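Local coordinates for protein putative TetR family transcriptional regulator (Streptomyces coelicolor A3, PDB 3BQY) that probably binds operator DNA through a helix-turn-helix domain and represses transcription as a TetR-type regulator, at residues S18-L23 and A95-G100; T10-L15 and E55-G60; D63-T68 and V116-E121; G71-R76 and D201-V206. All coordinates share one frame; numbering follows the deposited sequence. Where two conformers were deposited one is given.

Contact 1 of 4, residues S18-L23 and A95-G100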
loop_
_atom_site.group_PDB
_atom_site.type_symbol
_atom_site.label_atom_id
_atom_site.label_comp_id
_atom_site.label_asym_id
_atom_site.label_seq_id
_atom_site.Cartn_x
_atom_site.Cartn_y
_atom_site.Cartn_z
ATOM N N SER A 18 -12.304 -10.703 -14.692
ATOM C CA SER A 18 -12.528 -11.521 -13.507
ATOM C C SER A 18 -11.495 -11.356 -12.381
ATOM O O SER A 18 -11.517 -12.120 -11.409
ATOM C CB SER A 18 -12.731 -12.985 -13.910
ATOM O OG SER A 18 -11.722 -13.370 -14.811
ATOM N N GLY A 19 -10.614 -10.356 -12.489
ATOM C CA GLY A 19 -9.726 -10.013 -11.385
ATOM C C GLY A 19 -8.416 -10.769 -11.320
ATOM O O GLY A 19 -8.227 -11.778 -12.004
ATOM N N LEU A 20 -7.506 -10.279 -10.487
ATOM C CA LEU A 20 -6.175 -10.847 -10.382
ATOM C C LEU A 20 -6.138 -12.299 -9.896
ATOM O O LEU A 20 -5.306 -13.088 -10.362
ATOM C CB LEU A 20 -5.266 -9.980 -9.499
ATOM C CG LEU A 20 -3.823 -10.428 -9.300
ATOM C CD1 LEU A 20 -3.085 -10.569 -10.637
ATOM C CD2 LEU A 20 -3.092 -9.436 -8.401
ATOM N N ASP A 21 -6.975 -12.634 -8.930
ATOM C CA ASP A 21 -6.943 -13.981 -8.365
ATOM C C ASP A 21 -7.245 -15.095 -9.380
ATOM O O ASP A 21 -6.789 -16.224 -9.217
ATOM C CB ASP A 21 -7.872 -14.071 -7.155
ATOM C CG ASP A 21 -7.387 -13.224 -5.987
ATOM O OD1 ASP A 21 -6.168 -12.976 -5.884
ATOM O OD2 ASP A 21 -8.234 -12.824 -5.165
ATOM N N THR A 22 -7.990 -14.771 -10.438
ATOM C CA THR A 22 -8.390 -15.794 -11.424
ATOM C C THR A 22 -7.446 -15.793 -12.624
ATOM O O THR A 22 -7.554 -16.649 -13.499
ATOM C CB THR A 22 -9.823 -15.577 -11.971
ATOM O OG1 THR A 22 -9.803 -14.473 -12.897
ATOM C CG2 THR A 22 -10.769 -15.279 -10.864
ATOM N N LEU A 23 -6.538 -14.828 -12.673
ATOM C CA LEU A 23 -5.600 -14.741 -13.789
ATOM C C LEU A 23 -4.523 -15.811 -13.651
ATOM O O LEU A 23 -3.665 -15.723 -12.790
ATOM C CB LEU A 23 -4.968 -13.346 -13.870
ATOM C CG LEU A 23 -3.898 -13.114 -14.952
ATOM C CD1 LEU A 23 -4.506 -13.231 -16.340
ATOM C CD2 LEU A 23 -3.316 -11.754 -14.782
ATOM N N ALA A 95 -3.438 -1.819 -8.692
ATOM C CA ALA A 95 -2.453 -1.498 -7.634
ATOM C C ALA A 95 -1.748 -2.757 -7.088
ATOM O O ALA A 95 -0.560 -2.727 -6.788
ATOM C CB ALA A 95 -3.122 -0.686 -6.495
ATOM N N ARG A 96 -2.485 -3.856 -6.951
ATOM C CA ARG A 96 -1.908 -5.142 -6.517
ATOM C C ARG A 96 -0.868 -5.619 -7.505
ATOM O O ARG A 96 0.199 -6.108 -7.116
ATOM C CB ARG A 96 -2.998 -6.217 -6.368
ATOM C CG ARG A 96 -3.879 -6.000 -5.138
ATOM C CD ARG A 96 -5.011 -7.039 -5.013
ATOM N NE ARG A 96 -4.514 -8.412 -4.999
ATOM C CZ ARG A 96 -5.276 -9.474 -5.265
ATOM N NH1 ARG A 96 -6.561 -9.320 -5.562
ATOM N NH2 ARG A 96 -4.750 -10.686 -5.252
ATOM N N VAL A 97 -1.169 -5.486 -8.803
ATOM C CA VAL A 97 -0.213 -5.898 -9.822
ATOM C C VAL A 97 1.052 -5.026 -9.749
ATOM O O VAL A 97 2.172 -5.539 -9.788
ATOM C CB VAL A 97 -0.832 -5.855 -11.247
ATOM C CG1 VAL A 97 0.210 -6.210 -12.322
ATOM C CG2 VAL A 97 -2.074 -6.811 -11.354
ATOM N N PHE A 98 0.870 -3.712 -9.685
ATOM C CA PHE A 98 2.007 -2.786 -9.608
ATOM C C PHE A 98 2.832 -2.992 -8.324
ATOM O O PHE A 98 4.062 -3.104 -8.393
ATOM C CB PHE A 98 1.495 -1.344 -9.686
ATOM C CG PHE A 98 2.585 -0.310 -9.737
ATOM C CD1 PHE A 98 3.321 -0.121 -10.898
ATOM C CD2 PHE A 98 2.891 0.459 -8.592
ATOM C CE1 PHE A 98 4.353 0.838 -10.959
ATOM C CE2 PHE A 98 3.902 1.423 -8.645
ATOM C CZ PHE A 98 4.641 1.599 -9.823
ATOM N N ALA A 99 2.145 -3.072 -7.185
ATOM C CA ALA A 99 2.792 -3.222 -5.872
ATOM C C ALA A 99 3.636 -4.498 -5.793
ATOM O O ALA A 99 4.739 -4.485 -5.220
ATOM C CB ALA A 99 1.761 -3.187 -4.740
ATOM N N GLY A 100 3.147 -5.576 -6.402
ATOM C CA GLY A 100 3.865 -6.852 -6.386
ATOM C C GLY A 100 4.906 -7.111 -7.475
ATOM O O GLY A 100 5.351 -8.255 -7.614
HETATM O O HOH W 1 -8.644 -10.652 -7.504
#

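Contact 2 of 4, residues T10-L15 and E55-G60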
loop_
_atom_site.group_PDB
_atom_site.type_symbol
_atom_site.label_atom_id
_atom_site.label_comp_id
_atom_site.label_asym_id
_atom_site.label_seq_id
_atom_site.Cartn_x
_atom_site.Cartn_y
_atom_site.Cartn_z
ATOM N N THR A 10 -4.083 -9.014 -23.738
ATOM C CA THR A 10 -5.075 -10.046 -23.410
ATOM C C THR A 10 -5.163 -10.275 -21.890
ATOM O O THR A 10 -6.264 -10.360 -21.325
ATOM C CB THR A 10 -4.802 -11.343 -24.184
ATOM O OG1 THR A 10 -4.880 -11.062 -25.589
ATOM C CG2 THR A 10 -5.845 -12.424 -23.849
ATOM N N ALA A 11 -4.005 -10.337 -21.236
ATOM C CA ALA A 11 -3.932 -10.482 -19.792
ATOM C C ALA A 11 -4.599 -9.313 -19.058
ATOM O O ALA A 11 -5.367 -9.529 -18.116
ATOM C CB ALA A 11 -2.480 -10.679 -19.348
ATOM N N LEU A 12 -4.348 -8.079 -19.507
ATOM C CA LEU A 12 -5.031 -6.910 -18.956
ATOM C C LEU A 12 -6.558 -6.971 -19.169
ATOM O O LEU A 12 -7.320 -6.559 -18.289
ATOM C CB LEU A 12 -4.465 -5.607 -19.562
ATOM C CG LEU A 12 -3.011 -5.310 -19.125
ATOM C CD1 LEU A 12 -2.432 -4.212 -20.004
ATOM C CD2 LEU A 12 -2.917 -4.920 -17.643
ATOM N N ASP A 13 -6.985 -7.445 -20.341
ATOM C CA ASP A 13 -8.411 -7.676 -20.612
ATOM C C ASP A 13 -9.004 -8.660 -19.593
ATOM O O ASP A 13 -10.019 -8.359 -18.962
ATOM C CB ASP A 13 -8.605 -8.226 -22.031
ATOM C CG ASP A 13 -8.373 -7.159 -23.114
ATOM O OD1 ASP A 13 -8.386 -5.952 -22.784
ATOM O OD2 ASP A 13 -8.209 -7.535 -24.304
ATOM N N LEU A 14 -8.328 -9.797 -19.410
ATOM C CA LEU A 14 -8.736 -10.840 -18.453
ATOM C C LEU A 14 -8.819 -10.294 -17.032
ATOM O O LEU A 14 -9.754 -10.588 -16.287
ATOM C CB LEU A 14 -7.747 -12.002 -18.457
ATOM C CG LEU A 14 -7.888 -13.135 -19.447
ATOM C CD1 LEU A 14 -6.856 -14.169 -19.073
ATOM C CD2 LEU A 14 -9.308 -13.750 -19.402
ATOM N N LEU A 15 -7.841 -9.473 -16.679
ATOM C CA LEU A 15 -7.779 -8.841 -15.375
ATOM C C LEU A 15 -9.049 -8.045 -15.123
ATOM O O LEU A 15 -9.690 -8.210 -14.089
ATOM C CB LEU A 15 -6.518 -7.965 -15.305
ATOM C CG LEU A 15 -6.135 -7.356 -13.970
ATOM C CD1 LEU A 15 -5.826 -8.441 -12.943
ATOM C CD2 LEU A 15 -4.925 -6.493 -14.185
ATOM N N GLU A 55 4.440 -2.626 -15.931
ATOM C CA GLU A 55 5.245 -1.679 -16.703
ATOM C C GLU A 55 4.383 -1.028 -17.804
ATOM O O GLU A 55 4.447 0.176 -18.002
ATOM C CB GLU A 55 6.515 -2.369 -17.240
ATOM C CG GLU A 55 7.239 -1.638 -18.338
ATOM C CD GLU A 55 8.035 -0.427 -17.843
ATOM O OE1 GLU A 55 8.071 -0.140 -16.626
ATOM O OE2 GLU A 55 8.610 0.256 -18.709
ATOM N N HIS A 56 3.533 -1.812 -18.470
ATOM C CA HIS A 56 2.599 -1.276 -19.457
ATOM C C HIS A 56 1.530 -0.329 -18.873
ATOM O O HIS A 56 1.199 0.707 -19.490
ATOM C CB HIS A 56 1.916 -2.417 -20.216
ATOM C CG HIS A 56 1.084 -1.942 -21.364
ATOM N ND1 HIS A 56 -0.291 -1.863 -21.310
ATOM C CD2 HIS A 56 1.442 -1.488 -22.588
ATOM C CE1 HIS A 56 -0.749 -1.411 -22.466
ATOM N NE2 HIS A 56 0.283 -1.169 -23.254
HETATM N N MSE A 57 0.991 -0.666 -17.691
HETATM C CA MSE A 57 -0.031 0.152 -17.039
HETATM C C MSE A 57 0.450 1.573 -16.815
HETATM O O MSE A 57 -0.349 2.503 -16.899
HETATM C CB MSE A 57 -0.415 -0.426 -15.649
HETATM C CG MSE A 57 -1.182 -1.708 -15.742
HETATM SE SE MSE A 57 -1.504 -2.266 -13.866
HETATM C CE MSE A 57 -2.217 -3.987 -14.307
ATOM N N VAL A 58 1.738 1.737 -16.521
ATOM C CA VAL A 58 2.272 3.074 -16.196
ATOM C C VAL A 58 2.915 3.812 -17.373
ATOM O O VAL A 58 3.577 4.835 -17.183
ATOM C CB VAL A 58 3.208 3.043 -14.932
ATOM C CG1 VAL A 58 2.382 2.574 -13.705
ATOM C CG2 VAL A 58 4.394 2.060 -15.116
ATOM N N ASP A 59 2.730 3.287 -18.577
ATOM C CA ASP A 59 3.157 3.963 -19.801
ATOM C C ASP A 59 2.633 5.406 -19.800
ATOM O O ASP A 59 1.454 5.650 -19.548
ATOM C CB ASP A 59 2.585 3.221 -21.009
ATOM C CG ASP A 59 2.972 3.868 -22.311
ATOM O OD1 ASP A 59 4.189 4.080 -22.550
ATOM O OD2 ASP A 59 2.048 4.176 -23.095
ATOM N N GLY A 60 3.501 6.374 -20.020
ATOM C CA GLY A 60 2.995 7.739 -20.077
ATOM C C GLY A 60 2.788 8.461 -18.758
ATOM O O GLY A 60 2.615 9.679 -18.767
#

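Contact 3 of 4, residues D63-T68 and V116-E121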
loop_
_atom_site.group_PDB
_atom_site.type_symbol
_atom_site.label_atom_id
_atom_site.label_comp_id
_atom_site.label_asym_id
_atom_site.label_seq_id
_atom_site.Cartn_x
_atom_site.Cartn_y
_atom_site.Cartn_z
ATOM N N ASP A 63 5.039 11.498 -18.129
ATOM C CA ASP A 63 4.742 12.692 -18.930
ATOM C C ASP A 63 3.706 13.623 -18.303
ATOM O O ASP A 63 3.555 14.767 -18.739
ATOM C CB ASP A 63 4.313 12.266 -20.323
ATOM C CG ASP A 63 5.435 11.518 -21.057
ATOM O OD1 ASP A 63 6.612 11.927 -20.925
ATOM O OD2 ASP A 63 5.140 10.532 -21.728
ATOM N N ALA A 64 3.026 13.151 -17.258
ATOM C CA ALA A 64 2.068 13.983 -16.513
ATOM C C ALA A 64 2.695 15.246 -15.911
ATOM O O ALA A 64 2.000 16.239 -15.714
ATOM C CB ALA A 64 1.366 13.170 -15.422
ATOM N N ALA A 65 3.994 15.222 -15.647
ATOM C CA ALA A 65 4.661 16.372 -15.040
ATOM C C ALA A 65 4.750 17.560 -16.012
ATOM O O ALA A 65 4.824 18.723 -15.592
ATOM C CB ALA A 65 6.043 15.967 -14.579
ATOM N N GLY A 66 4.744 17.265 -17.312
ATOM C CA GLY A 66 4.880 18.286 -18.351
ATOM C C GLY A 66 6.262 18.891 -18.259
ATOM O O GLY A 66 7.192 18.251 -17.766
ATOM N N ALA A 67 6.394 20.127 -18.741
ATOM C CA ALA A 67 7.655 20.854 -18.697
ATOM C C ALA A 67 7.717 21.728 -17.455
ATOM O O ALA A 67 6.683 22.037 -16.851
ATOM C CB ALA A 67 7.808 21.728 -19.979
ATOM N N THR A 68 8.925 22.134 -17.068
ATOM C CA THR A 68 9.091 23.140 -16.027
ATOM C C THR A 68 8.233 24.362 -16.401
ATOM O O THR A 68 8.152 24.749 -17.576
ATOM C CB THR A 68 10.560 23.546 -15.900
ATOM O OG1 THR A 68 11.339 22.383 -15.609
ATOM C CG2 THR A 68 10.774 24.575 -14.808
ATOM N N VAL A 116 11.662 12.807 -8.729
ATOM C CA VAL A 116 12.845 13.282 -8.002
ATOM C C VAL A 116 13.408 14.563 -8.659
ATOM O O VAL A 116 13.800 15.516 -7.955
ATOM C CB VAL A 116 13.939 12.163 -7.910
ATOM C CG1 VAL A 116 15.235 12.712 -7.267
ATOM C CG2 VAL A 116 13.414 10.926 -7.113
ATOM N N GLY A 117 13.455 14.582 -10.002
ATOM C CA GLY A 117 13.931 15.751 -10.754
ATOM C C GLY A 117 13.117 17.013 -10.503
ATOM O O GLY A 117 13.650 18.109 -10.344
ATOM N N VAL A 118 11.806 16.870 -10.477
ATOM C CA VAL A 118 10.939 18.034 -10.197
ATOM C C VAL A 118 11.333 18.673 -8.855
ATOM O O VAL A 118 11.478 19.891 -8.755
ATOM C CB VAL A 118 9.452 17.593 -10.181
ATOM C CG1 VAL A 118 8.549 18.671 -9.538
ATOM C CG2 VAL A 118 9.005 17.311 -11.633
ATOM N N LEU A 119 11.503 17.842 -7.832
ATOM C CA LEU A 119 11.869 18.328 -6.482
ATOM C C LEU A 119 13.281 18.890 -6.435
ATOM O O LEU A 119 13.489 20.002 -5.910
ATOM C CB LEU A 119 11.697 17.197 -5.439
ATOM C CG LEU A 119 10.222 16.739 -5.405
ATOM C CD1 LEU A 119 10.076 15.552 -4.394
ATOM C CD2 LEU A 119 9.252 17.890 -5.013
ATOM N N ARG A 120 14.257 18.160 -6.970
ATOM C CA ARG A 120 15.627 18.696 -6.971
ATOM C C ARG A 120 15.702 20.057 -7.678
ATOM O O ARG A 120 16.355 20.989 -7.207
ATOM C CB ARG A 120 16.610 17.697 -7.602
ATOM C CG ARG A 120 16.808 16.410 -6.744
ATOM C CD ARG A 120 17.811 15.454 -7.419
ATOM N NE ARG A 120 19.210 15.830 -7.132
ATOM C CZ ARG A 120 20.188 15.928 -8.042
ATOM N NH1 ARG A 120 19.952 15.684 -9.329
ATOM N NH2 ARG A 120 21.429 16.243 -7.649
ATOM N N GLU A 121 15.048 20.162 -8.840
ATOM C CA GLU A 121 15.079 21.407 -9.632
ATOM C C GLU A 121 14.325 22.548 -8.976
ATOM O O GLU A 121 14.522 23.715 -9.348
ATOM C CB GLU A 121 14.539 21.150 -11.041
ATOM C CG GLU A 121 15.537 20.239 -11.791
ATOM C CD GLU A 121 15.038 19.726 -13.120
ATOM O OE1 GLU A 121 13.962 20.168 -13.576
ATOM O OE2 GLU A 121 15.727 18.853 -13.697
HETATM O O HOH W 2 12.079 22.014 -13.054
#

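Contact 4 of 4, residues G71-R76 and D201-V206. With PO4 (phosphate ion), chain B.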
loop_
_atom_site.group_PDB
_atom_site.type_symbol
_atom_site.label_atom_id
_atom_site.label_comp_id
_atom_site.label_asym_id
_atom_site.label_seq_id
_atom_site.Cartn_x
_atom_site.Cartn_y
_atom_site.Cartn_z
ATOM N N GLY A 71 2.808 24.748 -14.152
ATOM C CA GLY A 71 2.499 24.658 -12.736
ATOM C C GLY A 71 3.817 24.717 -11.951
ATOM O O GLY A 71 4.899 24.484 -12.503
ATOM N N ASP A 72 3.731 25.036 -10.667
ATOM C CA ASP A 72 4.902 25.057 -9.788
ATOM C C ASP A 72 5.285 23.602 -9.438
ATOM O O ASP A 72 4.604 22.666 -9.857
ATOM C CB ASP A 72 4.569 25.856 -8.523
ATOM C CG ASP A 72 3.721 25.047 -7.535
ATOM O OD1 ASP A 72 2.809 24.341 -7.986
ATOM O OD2 ASP A 72 4.025 25.045 -6.321
ATOM N N TRP A 73 6.347 23.408 -8.656
ATOM C CA TRP A 73 6.820 22.064 -8.350
ATOM C C TRP A 73 5.723 21.216 -7.640
ATOM O O TRP A 73 5.655 19.989 -7.839
ATOM C CB TRP A 73 8.100 22.127 -7.485
ATOM C CG TRP A 73 7.863 22.749 -6.136
ATOM C CD1 TRP A 73 8.003 24.076 -5.793
ATOM C CD2 TRP A 73 7.409 22.070 -4.958
ATOM N NE1 TRP A 73 7.682 24.255 -4.447
ATOM C CE2 TRP A 73 7.303 23.041 -3.925
ATOM C CE3 TRP A 73 7.084 20.716 -4.667
ATOM C CZ2 TRP A 73 6.873 22.716 -2.629
ATOM C CZ3 TRP A 73 6.655 20.400 -3.374
ATOM C CH2 TRP A 73 6.540 21.406 -2.375
ATOM N N SER A 74 4.914 21.851 -6.780
ATOM C CA SER A 74 3.905 21.094 -6.023
ATOM C C SER A 74 2.792 20.618 -6.961
ATOM O O SER A 74 2.318 19.474 -6.826
ATOM C CB SER A 74 3.333 21.883 -4.824
ATOM O OG SER A 74 2.653 23.038 -5.262
ATOM N N GLU A 75 2.383 21.468 -7.905
ATOM C CA GLU A 75 1.397 21.065 -8.912
ATOM C C GLU A 75 1.942 19.962 -9.816
ATOM O O GLU A 75 1.245 18.997 -10.122
ATOM C CB GLU A 75 0.923 22.247 -9.774
ATOM C CG GLU A 75 -0.307 21.910 -10.624
ATOM C CD GLU A 75 -1.408 21.253 -9.797
ATOM O OE1 GLU A 75 -1.782 21.840 -8.759
ATOM O OE2 GLU A 75 -1.852 20.127 -10.146
ATOM N N ARG A 76 3.199 20.066 -10.238
ATOM C CA ARG A 76 3.731 19.007 -11.117
ATOM C C ARG A 76 3.896 17.676 -10.360
ATOM O O ARG A 76 3.664 16.598 -10.910
ATOM C CB ARG A 76 5.052 19.455 -11.761
ATOM C CG ARG A 76 4.821 20.679 -12.681
ATOM C CD ARG A 76 6.159 21.220 -13.177
ATOM N NE ARG A 76 6.781 20.276 -14.125
ATOM C CZ ARG A 76 8.092 20.031 -14.227
ATOM N NH1 ARG A 76 8.969 20.577 -13.392
ATOM N NH2 ARG A 76 8.525 19.188 -15.159
ATOM N N ASP A 201 2.263 19.914 1.533
ATOM C CA ASP A 201 2.423 20.898 2.621
ATOM C C ASP A 201 3.631 20.542 3.485
ATOM O O ASP A 201 4.399 21.424 3.881
ATOM C CB ASP A 201 1.165 20.965 3.505
ATOM C CG ASP A 201 0.038 21.769 2.864
ATOM O OD1 ASP A 201 0.293 22.471 1.866
ATOM O OD2 ASP A 201 -1.100 21.708 3.371
ATOM N N GLY A 202 3.784 19.257 3.789
ATOM C CA GLY A 202 4.949 18.780 4.540
ATOM C C GLY A 202 6.235 19.080 3.774
ATOM O O GLY A 202 7.214 19.536 4.370
ATOM N N LEU A 203 6.255 18.814 2.463
ATOM C CA LEU A 203 7.436 19.158 1.653
ATOM C C LEU A 203 7.720 20.656 1.658
ATOM O O LEU A 203 8.897 21.064 1.733
ATOM C CB LEU A 203 7.294 18.644 0.217
ATOM C CG LEU A 203 7.494 17.131 0.115
ATOM C CD1 LEU A 203 6.960 16.598 -1.224
ATOM C CD2 LEU A 203 8.995 16.817 0.329
ATOM N N ARG A 204 6.660 21.480 1.594
ATOM C CA ARG A 204 6.828 22.933 1.673
ATOM C C ARG A 204 7.522 23.271 2.982
ATOM O O ARG A 204 8.422 24.113 3.028
ATOM C CB ARG A 204 5.477 23.663 1.580
ATOM C CG ARG A 204 4.877 23.694 0.182
ATOM C CD ARG A 204 3.432 24.228 0.185
ATOM N NE ARG A 204 2.827 24.096 -1.140
ATOM C CZ ARG A 204 1.854 23.253 -1.459
ATOM N NH1 ARG A 204 1.312 22.467 -0.546
ATOM N NH2 ARG A 204 1.379 23.239 -2.698
ATOM N N ALA A 205 7.110 22.605 4.058
ATOM C CA ALA A 205 7.701 22.867 5.372
ATOM C C ALA A 205 9.179 22.478 5.448
ATOM O O ALA A 205 9.967 23.186 6.072
ATOM C CB ALA A 205 6.916 22.184 6.471
ATOM N N VAL A 206 9.554 21.358 4.835
ATOM C CA VAL A 206 10.950 20.917 4.915
ATOM C C VAL A 206 11.860 21.573 3.881
ATOM O O VAL A 206 13.077 21.533 4.040
ATOM C CB VAL A 206 11.135 19.359 4.851
ATOM C CG1 VAL A 206 10.305 18.653 5.918
ATOM C CG2 VAL A 206 10.792 18.812 3.500
HETATM P P PO4 B . 8.432 27.877 -5.468
HETATM O O1 PO4 B . 7.612 27.218 -4.377
HETATM O O2 PO4 B . 7.636 27.883 -6.758
HETATM O O3 PO4 B . 8.764 29.292 -5.019
HETATM O O4 PO4 B . 9.742 27.129 -5.683
#

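Contact 1 of 4, residues S18-L23 and A95-G100
The junction between the DNA-binding domain and the C-terminal, presumably ligand-binding, domain of a TetR-type regulator is where L20 and D21 meet R96 and V97. The turn after helix 4-18 brings the first pair, helix 94-99 the second. D21 and R96 make the polar part: NH2 of R96 donates to OD1 of D21 over 2.8 Å in a nearly straight bond (173°), a salt bridge. The carboxylate oxygen lies in the guanidinium plane and is approached on its syn side, but tilted out of the carboxylate plane; the two flat groups are turned 55° against each other, and OD1 is the oxygen that carries the bridge. A water accepts from the backbone N of D21 at 3.0 Å and, weakly, from NH1 of R96.

Helix 94-99 packs against the first helix of the DNA-binding domain as well, V97 touching L15 of helix 4-18, probably as in other TetR-type regulators. L20 supplies the apolar part. Its CG stands anti to the backbone N (chi1 -179°), which carries both methyls across to the helix: CD2 lies over one face of the R96 guanidinium, 3.8 Å from NH2, while CD1 meets CG2 of V97 at 4.0 Å. An alanine at L20 is likely to take the methyl off that guanidinium face and leave a gap beside V97 CG2. L15 and L50 also touch the leucine, whose backbone N is hydrogen-bonded to D93, just ahead of helix 94-99.

Contact 2 of 4, residues T10-L15 and E55-G60
L12 reaches from helix 4-18 to both H56 and M57 at the end of helix 46-57, and L15, one turn further on, adds to the second of these. The contacts between apolar groups centre on M57, modelled as selenomethionine. Its chain runs extended beyond CG (chi2 178°, chi3 -172°), which brings the terminal CE up against both leucines: CE is 3.5 Å from CD2 of L12 and 3.7 Å from CD2 of L15. The L15 side chain meets it at about a right angle.

Helix 4-18 is the first helix of the three-helix DNA-binding domain; helix 46-57 is the helix that leads from it into the C-terminal domain, so the contact falls where the two domains meet. M53, a turn earlier on helix 46-57, also touches both leucines, and H91, in a loop, touches L12 and M57.

The other kind of contact is that of a methyl with a polar ring. CD1 of L12 approaches H56 obliquely, 3.4 Å from ND1 and 4.1 Å from CE1. The histidine is exposed, whereas L12, L15 and M57 are buried. No hydrogen bond joins the two segments.

Contact 3 of 4, residues D63-T68 and V116-E121
A65 and V118 form the closed side of this contact, T68 and E121 the wet one. On the closed side the A65 methyl points to helix 106-121 and meets CG2 of V118, CB to CG2 being 4.4 Å. Both residues are buried, but this is a light touch of one methyl on another. V118 also rests on T77 of helix 73-89, which therefore shares this small apolar patch.

On the solvent side the polar ends do not bond directly, and a water bridges them. OG1 of T68 and OE1 of E121 are 4.0 Å apart, too far for a direct bond, and the water sits 2.7 Å from OG1 of T68 and 2.7 Å from OE1 of E121, to which it donates. The glutamate chain is extended beyond CG (chi2 171°), holding its carboxylate out toward the loop. Its other oxygen, OE2, has a weak hydrogen bond with H175 of the second subunit, so the carboxylate links the water bridge to the dimer partner.

Between A65 and T68 the backbone turns at G66, whose positive phi (66°) favours glycine and lets the chain leave the 3-10 turn. The contact thus joins the connection between helices 46-57 and 73-89 to helix 106-121, an interhelical loop lying against a neighbouring helix in the all-helical C-terminal domain of the TetR fold.

Contact 4 of 4, residues G71-R76 and D201-V206
W73 brings the far end of its indole against L203 and R204 of helix 188-206. From CB, its CG sits between the backbone N and the carbonyl carbon (chi1 64°), and this turn swings the ring across to the other helix. Along the pyrrole edge CD1 lies 3.5 Å from phosphate O1, and NE1 donates to the same oxygen at 3.0 Å with a bent N-H...O angle of 138°; the phosphate, probably from the crystallisation liquor, lies at the ring edge and is also hydrogen-bonded to R207. On the benzene side CZ2 meets CG of R204 at 3.6 Å, edge-on, and the outermost atom, CH2, comes to 3.9 Å from CB of L203. With an alanine here, the space beside L203 and the aliphatic part of R204 would probably be left as a gap, and phosphate O1 would lose its indole donor.

Over one indole face lie CB of S74 and OD2 of D72. D72 is the N-cap of helix 73-89: its OD1 accepts from N of E75 at 2.9 Å, and its OD2 takes the S74 hydroxyl on the syn lone pair at 2.7 Å. In the conformer given, one of two modelled for R204, its NH2 comes to 2.9 Å from OG of S74 and its NH1 makes a weak salt bridge to D201. F124 packs edge-to-face with W73, and V118 and L119 of helix 106-121 touch it as well, so the indole fills the space between helices 73-89, 106-121 and 188-206; L198 of the second subunit packs on L203.

The four contacts form two groups. Contacts 1 and 2, with centres 11 Å apart, share the interface between the DNA-binding and C-terminal domains: CE of M57 lies 3.8 Å from CB of V97, and L15 touches L20. Contacts 3 and 4, also 11 Å apart between centres, lie in the C-terminal domain beyond the chain's centre, joined by R76, whose NE is 2.9 Å from O of A65, a probable hydrogen bond. Between the groups, contacts 1 and 4 are 32 Å apart by their centres. Contacts 1, 3 and 4 reach the second subunit; contact 2 does not. The phosphate sits at contact 4, far from the helix-turn-helix.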